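Local coordinates for protein beta-lactamase OXA-2 (Salmonella typhimurium, PDB 1K38) that hydrolyses the beta-lactam ring of penicillins, oxacillin among them, as a class D serine beta-lactamase and so confers antibiotic resistance, at residues Gly21-Ala26 / Phe212-Asp217; Phe74-Val79 / Thr100-Glu105. All blocks are in the same frame, centred on the assembly; numbering follows the deposited sequence.

Contact 1. Residues Gly21-Ala26 / Phe212-Asp217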
ATOM      1  N   GLY A  21     -14.714  21.299  15.595  1.00 17.55           N
ATOM      2  CA  GLY A  21     -13.362  21.094  15.126  1.00 16.92           C
ATOM      3  C   GLY A  21     -13.041  21.828  13.845  1.00 16.79           C
ATOM      4  O   GLY A  21     -13.696  22.807  13.485  1.00 16.19           O
ATOM      5  N   THR A  22     -12.021  21.336  13.154  1.00 14.67           N
ATOM      6  CA  THR A  22     -11.565  21.935  11.908  1.00 14.84           C
ATOM      7  C   THR A  22     -11.149  20.848  10.929  1.00 13.67           C
ATOM      8  O   THR A  22     -10.901  19.710  11.316  1.00 13.25           O
ATOM      9  CB  THR A  22     -10.335  22.844  12.155  1.00 13.79           C
ATOM     10  OG1 THR A  22      -9.955  23.500  10.937  1.00 15.16           O
ATOM     11  CG2 THR A  22      -9.147  22.016  12.661  1.00 14.40           C
ATOM     12  N   ILE A  23     -11.118  21.195   9.651  1.00 14.01           N
ATOM     13  CA  ILE A  23     -10.657  20.268   8.636  1.00 13.44           C
ATOM     14  C   ILE A  23     -10.106  21.053   7.462  1.00 14.94           C
ATOM     15  O   ILE A  23     -10.650  22.089   7.074  1.00 14.20           O
ATOM     16  CB  ILE A  23     -11.762  19.295   8.127  1.00 15.07           C
ATOM     17  CG1 ILE A  23     -11.128  18.253   7.197  1.00 15.36           C
ATOM     18  CG2 ILE A  23     -12.862  20.057   7.387  1.00 13.97           C
ATOM     19  CD1 ILE A  23     -12.085  17.172   6.725  1.00 16.04           C
ATOM     20  N   VAL A  24      -8.985  20.574   6.943  1.00 13.24           N
ATOM     21  CA  VAL A  24      -8.335  21.168   5.784  1.00 13.96           C
ATOM     22  C   VAL A  24      -8.289  20.056   4.757  1.00 14.47           C
ATOM     23  O   VAL A  24      -7.929  18.926   5.083  1.00 13.67           O
ATOM     24  CB  VAL A  24      -6.885  21.596   6.087  1.00 14.07           C
ATOM     25  CG1 VAL A  24      -6.233  22.157   4.822  1.00 15.54           C
ATOM     26  CG2 VAL A  24      -6.865  22.633   7.191  1.00 14.11           C
ATOM     27  N   VAL A  25      -8.667  20.373   3.527  1.00 13.65           N
ATOM     28  CA  VAL A  25      -8.647  19.401   2.448  1.00 14.48           C
ATOM     29  C   VAL A  25      -7.895  20.012   1.272  1.00 16.54           C
ATOM     30  O   VAL A  25      -8.237  21.101   0.806  1.00 17.99           O
ATOM     31  CB  VAL A  25     -10.079  19.031   1.992  1.00 15.97           C
ATOM     32  CG1 VAL A  25     -10.020  18.135   0.759  1.00 16.34           C
ATOM     33  CG2 VAL A  25     -10.822  18.326   3.122  1.00 17.55           C
ATOM     34  N   ALA A  26      -6.858  19.327   0.808  1.00 15.52           N
ATOM     35  CA  ALA A  26      -6.085  19.811  -0.329  1.00 15.50           C
ATOM     36  C   ALA A  26      -6.271  18.797  -1.442  1.00 17.80           C
ATOM     37  O   ALA A  26      -5.721  17.698  -1.397  1.00 16.98           O
ATOM     38  CB  ALA A  26      -4.616  19.937   0.041  1.00 16.04           C
ATOM     39  N   PHE A 212      -6.120  15.376   3.627  1.00 13.08           N
ATOM     40  CA  PHE A 212      -7.018  15.885   4.649  1.00 13.34           C
ATOM     41  C   PHE A 212      -6.371  15.862   6.018  1.00 12.85           C
ATOM     42  O   PHE A 212      -5.490  15.044   6.304  1.00 12.97           O
ATOM     43  CB  PHE A 212      -8.325  15.082   4.704  1.00 12.27           C
ATOM     44  CG  PHE A 212      -8.146  13.645   5.094  1.00 12.83           C
ATOM     45  CD1 PHE A 212      -7.987  12.668   4.120  1.00 13.04           C
ATOM     46  CD2 PHE A 212      -8.127  13.269   6.436  1.00 13.70           C
ATOM     47  CE1 PHE A 212      -7.814  11.330   4.473  1.00 12.85           C
ATOM     48  CE2 PHE A 212      -7.953  11.932   6.802  1.00 13.12           C
ATOM     49  CZ  PHE A 212      -7.796  10.960   5.815  1.00 12.74           C
ATOM     50  N   ALA A 213      -6.807  16.789   6.860  1.00 13.17           N
ATOM     51  CA  ALA A 213      -6.319  16.875   8.221  1.00 12.69           C
ATOM     52  C   ALA A 213      -7.452  17.460   9.044  1.00 13.96           C
ATOM     53  O   ALA A 213      -7.830  18.621   8.869  1.00 13.00           O
ATOM     54  CB  ALA A 213      -5.076  17.763   8.302  1.00 13.88           C
ATOM     55  N   LEU A 214      -8.013  16.630   9.915  1.00 13.38           N
ATOM     56  CA  LEU A 214      -9.106  17.046  10.776  1.00 13.87           C
ATOM     57  C   LEU A 214      -8.789  16.824  12.236  1.00 13.47           C
ATOM     58  O   LEU A 214      -8.103  15.872  12.589  1.00 13.71           O
ATOM     59  CB  LEU A 214     -10.388  16.253  10.450  1.00 14.60           C
ATOM     60  CG  LEU A 214     -11.542  16.295  11.479  1.00 14.08           C
ATOM     61  CD1 LEU A 214     -12.864  16.132  10.761  1.00 15.63           C
ATOM     62  CD2 LEU A 214     -11.377  15.195  12.543  1.00 14.28           C
ATOM     63  N   ASN A 215      -9.247  17.739  13.081  1.00 12.99           N
ATOM     64  CA  ASN A 215      -9.125  17.525  14.511  1.00 13.79           C
ATOM     65  C   ASN A 215     -10.406  18.051  15.130  1.00 13.99           C
ATOM     66  O   ASN A 215     -11.041  18.965  14.596  1.00 13.95           O
ATOM     67  CB  ASN A 215      -7.843  18.127  15.151  1.00 12.42           C
ATOM     68  CG  ASN A 215      -7.768  19.638  15.103  1.00 13.91           C
ATOM     69  OD1 ASN A 215      -8.627  20.348  15.631  1.00 14.35           O
ATOM     70  ND2 ASN A 215      -6.701  20.144  14.495  1.00 14.09           N
ATOM     71  N   ILE A 216     -10.822  17.402  16.209  1.00 14.21           N
ATOM     72  CA  ILE A 216     -12.039  17.773  16.915  1.00 14.43           C
ATOM     73  C   ILE A 216     -11.833  17.614  18.406  1.00 14.33           C
ATOM     74  O   ILE A 216     -10.992  16.833  18.845  1.00 15.32           O
ATOM     75  CB  ILE A 216     -13.240  16.863  16.541  1.00 13.58           C
ATOM     76  CG1 ILE A 216     -12.866  15.387  16.729  1.00 13.90           C
ATOM     77  CG2 ILE A 216     -13.693  17.151  15.111  1.00 14.00           C
ATOM     78  CD1 ILE A 216     -14.047  14.436  16.611  1.00 18.44           C
ATOM     79  N   ASP A 217     -12.596  18.365  19.189  1.00 14.73           N
ATOM     80  CA  ASP A 217     -12.499  18.221  20.631  1.00 14.25           C
ATOM     81  C   ASP A 217     -13.261  16.940  20.949  1.00 15.35           C
ATOM     82  O   ASP A 217     -14.157  16.546  20.199  1.00 15.55           O
ATOM     83  CB  ASP A 217     -13.152  19.406  21.343  1.00 18.34           C
ATOM     84  CG  ASP A 217     -12.477  20.714  21.022  1.00 21.84           C
ATOM     85  OD1 ASP A 217     -11.244  20.706  20.831  1.00 20.65           O
ATOM     86  OD2 ASP A 217     -13.173  21.752  20.977  1.00 28.35           O
TER
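Thr22 and Asn215 meet through their first torsions: chi1 of -176° turns OG1 of Thr22 opposite its own backbone N and leaves CG2 flanked by N and the carbonyl carbon, while chi1 of 65° folds the Asn215 amide back toward that methyl. The two belong to neighbouring antiparallel strands, 21-27 and 208-217, inside the central sheet of the penicillin-binding transpeptidase fold that class D beta-lactamases share. The short segments run at 179° with axes 4.7 Å apart, an almost perfectly antiparallel match. Thr22 with Asn215 and Val24 with Ala213 are hydrogen-bonded pairs, alternating with non-hydrogen-bonded pairs at Gly21, Ile23 and Val25. Four backbone bonds close the ladder: Thr22 N donates to Asn215 O at 2.9 Å and Asn215 N returns a bond to Thr22 O, while Val24 and Ala213 exchange N-H and carbonyl in the same reciprocal way. CA-H...O contacts fill the intervals, as from Phe212 CA to Val24 O at 3.2 Å.

Side chains sort by sheet face. On the face of Ile23, Val25, Phe212, Leu214 and Ile216, CG1 of Ile23 slants across CB of Leu214 at 3.9 Å, and helix 226-238 packs over this surface through Ile231, Val232 and Ile235. CA of Gly21 lies against CG2 of Ile216 at 4.0 Å. The other face, with Val24 and Ala213, receives Ile151 of helix 147-158. Its polar ends find partners beyond the pair: OG1 of Thr22 bonds to the carbonyls of Phe38 and Asp39, and OD1 of Asn215 accepts from NE of Arg42. That same OD1 of Asn215 stands 3.4 Å from CG2 of Thr22, with ND2 at 3.6 Å from the same methyl.

Contact 2. Residues Phe74-Val79 / Thr100-Glu105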
ATOM      1  N   PHE A  74       8.431  -6.760  18.266  1.00 22.13           N
ATOM      2  CA  PHE A  74       8.718  -6.186  19.573  1.00 23.25           C
ATOM      3  C   PHE A  74       7.842  -6.924  20.575  1.00 25.29           C
ATOM      4  O   PHE A  74       6.632  -7.034  20.393  1.00 24.65           O
ATOM      5  CB  PHE A  74       8.436  -4.684  19.556  1.00 23.30           C
ATOM      6  CG  PHE A  74       9.257  -3.945  18.541  1.00 22.81           C
ATOM      7  CD1 PHE A  74       8.820  -3.832  17.225  1.00 22.90           C
ATOM      8  CD2 PHE A  74      10.508  -3.439  18.877  1.00 23.30           C
ATOM      9  CE1 PHE A  74       9.620  -3.227  16.256  1.00 22.43           C
ATOM     10  CE2 PHE A  74      11.319  -2.831  17.914  1.00 23.50           C
ATOM     11  CZ  PHE A  74      10.873  -2.727  16.600  1.00 21.97           C
ATOM     12  N   ARG A  75       8.469  -7.444  21.624  1.00 27.48           N
ATOM     13  CA  ARG A  75       7.772  -8.230  22.636  1.00 29.99           C
ATOM     14  C   ARG A  75       6.993  -7.455  23.693  1.00 30.83           C
ATOM     15  O   ARG A  75       7.514  -6.538  24.327  1.00 31.78           O
ATOM     16  CB  ARG A  75       8.770  -9.165  23.328  1.00 32.41           C
ATOM     17  CG  ARG A  75       9.583 -10.014  22.360  1.00 36.06           C
ATOM     18  CD  ARG A  75       8.688 -10.897  21.504  1.00 37.67           C
ATOM     19  NE  ARG A  75       9.441 -11.578  20.454  1.00 39.32           N
ATOM     20  CZ  ARG A  75       8.906 -12.414  19.570  1.00 40.15           C
ATOM     21  NH1 ARG A  75       7.607 -12.682  19.605  1.00 40.56           N
ATOM     22  NH2 ARG A  75       9.669 -12.980  18.644  1.00 39.98           N
ATOM     23  N   TRP A  76       5.738  -7.857  23.872  1.00 31.58           N
ATOM     24  CA  TRP A  76       4.834  -7.261  24.851  1.00 32.98           C
ATOM     25  C   TRP A  76       5.283  -7.692  26.248  1.00 33.61           C
ATOM     26  O   TRP A  76       5.669  -8.847  26.452  1.00 33.58           O
ATOM     27  CB  TRP A  76       3.406  -7.740  24.564  1.00 33.60           C
ATOM     28  CG  TRP A  76       2.371  -7.368  25.585  1.00 34.66           C
ATOM     29  CD1 TRP A  76       2.134  -6.126  26.106  1.00 34.93           C
ATOM     30  CD2 TRP A  76       1.387  -8.239  26.159  1.00 35.80           C
ATOM     31  NE1 TRP A  76       1.061  -6.171  26.967  1.00 34.93           N
ATOM     32  CE2 TRP A  76       0.585  -7.455  27.019  1.00 35.73           C
ATOM     33  CE3 TRP A  76       1.106  -9.606  26.030  1.00 36.66           C
ATOM     34  CZ2 TRP A  76      -0.485  -7.993  27.745  1.00 36.36           C
ATOM     35  CZ3 TRP A  76       0.042 -10.142  26.754  1.00 36.97           C
ATOM     36  CH2 TRP A  76      -0.738  -9.335  27.599  1.00 36.97           C
ATOM     37  N   ASP A  77       5.238  -6.767  27.203  1.00 33.15           N
ATOM     38  CA  ASP A  77       5.659  -7.061  28.571  1.00 34.15           C
ATOM     39  C   ASP A  77       4.632  -7.828  29.400  1.00 34.32           C
ATOM     40  O   ASP A  77       4.912  -8.218  30.537  1.00 34.47           O
ATOM     41  CB  ASP A  77       6.034  -5.769  29.305  1.00 35.45           C
ATOM     42  CG  ASP A  77       4.956  -4.702  29.208  1.00 36.64           C
ATOM     43  OD1 ASP A  77       3.757  -5.056  29.193  1.00 35.30           O
ATOM     44  OD2 ASP A  77       5.313  -3.505  29.158  1.00 38.45           O
ATOM     45  N   GLY A  78       3.446  -8.043  28.841  1.00 33.17           N
ATOM     46  CA  GLY A  78       2.418  -8.770  29.564  1.00 32.61           C
ATOM     47  C   GLY A  78       1.501  -7.879  30.380  1.00 32.76           C
ATOM     48  O   GLY A  78       0.555  -8.361  31.005  1.00 32.81           O
ATOM     49  N   VAL A  79       1.777  -6.578  30.378  1.00 32.05           N
ATOM     50  CA  VAL A  79       0.968  -5.617  31.120  1.00 30.98           C
ATOM     51  C   VAL A  79      -0.331  -5.320  30.373  1.00 31.15           C
ATOM     52  O   VAL A  79      -0.315  -4.990  29.190  1.00 31.19           O
ATOM     53  CB  VAL A  79       1.739  -4.292  31.338  1.00 31.19           C
ATOM     54  CG1 VAL A  79       0.828  -3.246  31.972  1.00 30.55           C
ATOM     55  CG2 VAL A  79       2.951  -4.539  32.223  1.00 29.81           C
ATOM     56  N   THR A 100      -0.119   1.685  19.006  1.00 19.79           N
ATOM     57  CA  THR A 100       0.537   1.049  20.142  1.00 19.36           C
ATOM     58  C   THR A 100       1.688   1.920  20.611  1.00 20.34           C
ATOM     59  O   THR A 100       2.832   1.778  20.175  1.00 19.52           O
ATOM     60  CB  THR A 100       1.045  -0.346  19.759  1.00 19.15           C
ATOM     61  OG1 THR A 100      -0.026  -1.088  19.160  1.00 18.66           O
ATOM     62  CG2 THR A 100       1.529  -1.088  20.994  1.00 21.22           C
ATOM     63  N   VAL A 101       1.366   2.829  21.523  1.00 19.20           N
ATOM     64  CA  VAL A 101       2.336   3.769  22.052  1.00 20.19           C
ATOM     65  C   VAL A 101       3.597   3.168  22.670  1.00 19.75           C
ATOM     66  O   VAL A 101       4.692   3.695  22.450  1.00 20.33           O
ATOM     67  CB  VAL A 101       1.674   4.704  23.089  1.00 19.88           C
ATOM     68  CG1 VAL A 101       2.671   5.755  23.561  1.00 21.57           C
ATOM     69  CG2 VAL A 101       0.439   5.368  22.477  1.00 23.01           C
ATOM     70  N   TRP A 102       3.473   2.077  23.424  1.00 21.08           N
ATOM     71  CA  TRP A 102       4.666   1.520  24.056  1.00 21.24           C
ATOM     72  C   TRP A 102       5.776   1.139  23.087  1.00 22.64           C
ATOM     73  O   TRP A 102       6.950   1.186  23.445  1.00 23.85           O
ATOM     74  CB  TRP A 102       4.332   0.335  24.980  1.00 21.99           C
ATOM     75  CG  TRP A 102       3.776  -0.912  24.346  1.00 21.22           C
ATOM     76  CD1 TRP A 102       2.464  -1.286  24.290  1.00 20.33           C
ATOM     77  CD2 TRP A 102       4.525  -1.991  23.769  1.00 21.65           C
ATOM     78  NE1 TRP A 102       2.349  -2.535  23.725  1.00 22.95           N
ATOM     79  CE2 TRP A 102       3.598  -2.990  23.396  1.00 21.33           C
ATOM     80  CE3 TRP A 102       5.890  -2.213  23.535  1.00 20.80           C
ATOM     81  CZ2 TRP A 102       3.992  -4.197  22.802  1.00 20.77           C
ATOM     82  CZ3 TRP A 102       6.281  -3.417  22.943  1.00 21.15           C
ATOM     83  CH2 TRP A 102       5.333  -4.389  22.585  1.00 21.34           C
ATOM     84  N   VAL A 103       5.418   0.778  21.859  1.00 21.58           N
ATOM     85  CA  VAL A 103       6.432   0.424  20.871  1.00 20.81           C
ATOM     86  C   VAL A 103       7.245   1.666  20.525  1.00 20.41           C
ATOM     87  O   VAL A 103       8.477   1.627  20.472  1.00 20.21           O
ATOM     88  CB  VAL A 103       5.789  -0.132  19.576  1.00 21.48           C
ATOM     89  CG1 VAL A 103       6.840  -0.264  18.480  1.00 20.30           C
ATOM     90  CG2 VAL A 103       5.155  -1.481  19.854  1.00 19.79           C
ATOM     91  N   TYR A 104       6.554   2.779  20.302  1.00 19.34           N
ATOM     92  CA  TYR A 104       7.240   4.011  19.957  1.00 19.98           C
ATOM     93  C   TYR A 104       7.970   4.638  21.138  1.00 21.21           C
ATOM     94  O   TYR A 104       8.865   5.458  20.951  1.00 20.83           O
ATOM     95  CB  TYR A 104       6.263   4.987  19.293  1.00 19.37           C
ATOM     96  CG  TYR A 104       5.927   4.552  17.881  1.00 18.03           C
ATOM     97  CD1 TYR A 104       5.112   3.444  17.647  1.00 17.35           C
ATOM     98  CD2 TYR A 104       6.501   5.190  16.779  1.00 17.52           C
ATOM     99  CE1 TYR A 104       4.875   2.979  16.352  1.00 17.02           C
ATOM    100  CE2 TYR A 104       6.271   4.733  15.475  1.00 17.41           C
ATOM    101  CZ  TYR A 104       5.459   3.625  15.271  1.00 18.59           C
ATOM    102  OH  TYR A 104       5.235   3.156  13.994  1.00 17.99           O
ATOM    103  N   GLU A 105       7.599   4.243  22.352  1.00 22.62           N
ATOM    104  CA  GLU A 105       8.286   4.752  23.533  1.00 25.41           C
ATOM    105  C   GLU A 105       9.673   4.118  23.499  1.00 24.88           C
ATOM    106  O   GLU A 105      10.668   4.741  23.868  1.00 24.80           O
ATOM    107  CB  GLU A 105       7.548   4.343  24.809  1.00 27.49           C
ATOM    108  CG  GLU A 105       6.274   5.137  25.062  1.00 32.73           C
ATOM    109  CD  GLU A 105       5.533   4.666  26.298  1.00 36.01           C
ATOM    110  OE1 GLU A 105       6.172   4.551  27.366  1.00 38.99           O
ATOM    111  OE2 GLU A 105       4.312   4.414  26.204  1.00 37.97           O
TER
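Trp102 pushes the six-membered end of its indole against the backbone of residues 74-76, and CH2 is the atom that reaches farthest: it lies 3.5 Å from Arg75 O and 3.7 Å from Trp76 CA. The carbonyl of Phe74 arrives at the indole edge, close to the ring plane, with O 3.7 Å from CH2 of Trp102, whereas Arg75 O comes obliquely. Beside this, CB of Trp76 meets CZ2 of Trp102 at 4.0 Å. The five-membered rings of the two tryptophans form an oblique pair, inclined by 35° with centroids 6.0 Å apart. Val103 CG1 comes obliquely to the Phe74 ring, 4.3 Å from CD1.

A second shell fixes these groups. Chi1 of 65° sets CG of Trp102 between its backbone N and carbonyl carbon, directing the indole at the loop; NE1 donates to His86 O, and Arg81 makes a cation-pi contact with the indole. Trp76 is held from its own loop: NE1 donates to Val79 O in the indole plane, and Gly78 CA sits over the ring centre. Asp77 OD1 accepts from Val79 N at 2.8 Å, an Asx turn, and OD2 pairs with Arg81. Farther out, Asp89 bridges to Arg75, and Phe107 of helix 101-111 meets the Phe74 ring edge-to-face.

The contact joins the 74-79 loop to the start of that helix. With no hydrogen bond crossing it, cohesion rests on van der Waals packing, the touch of Arg75 O included, and probably on weak C-H...O attraction between the Trp102 edge and Phe74 O.

Contact 1 is core and contact 2 peripheral: the centre of the first lies about 11 Å from the centre of the chain, that of the second about 20 Å, on opposite sides. All ten touching residues are buried in contact 1, but two of five in contact 2. The contacts share no strand or helix and do not touch, their nearest atoms being about 17 Å apart. Contact 1 joins two sheet strands distant in sequence; the chain between them includes contact 2, a local loop-to-helix union. Their chemistry differs accordingly: contact 1, knit by four backbone hydrogen bonds, buries 392 Å² in all, whereas contact 2, crossed by none, buries 223 Å², mainly through aromatic side chains.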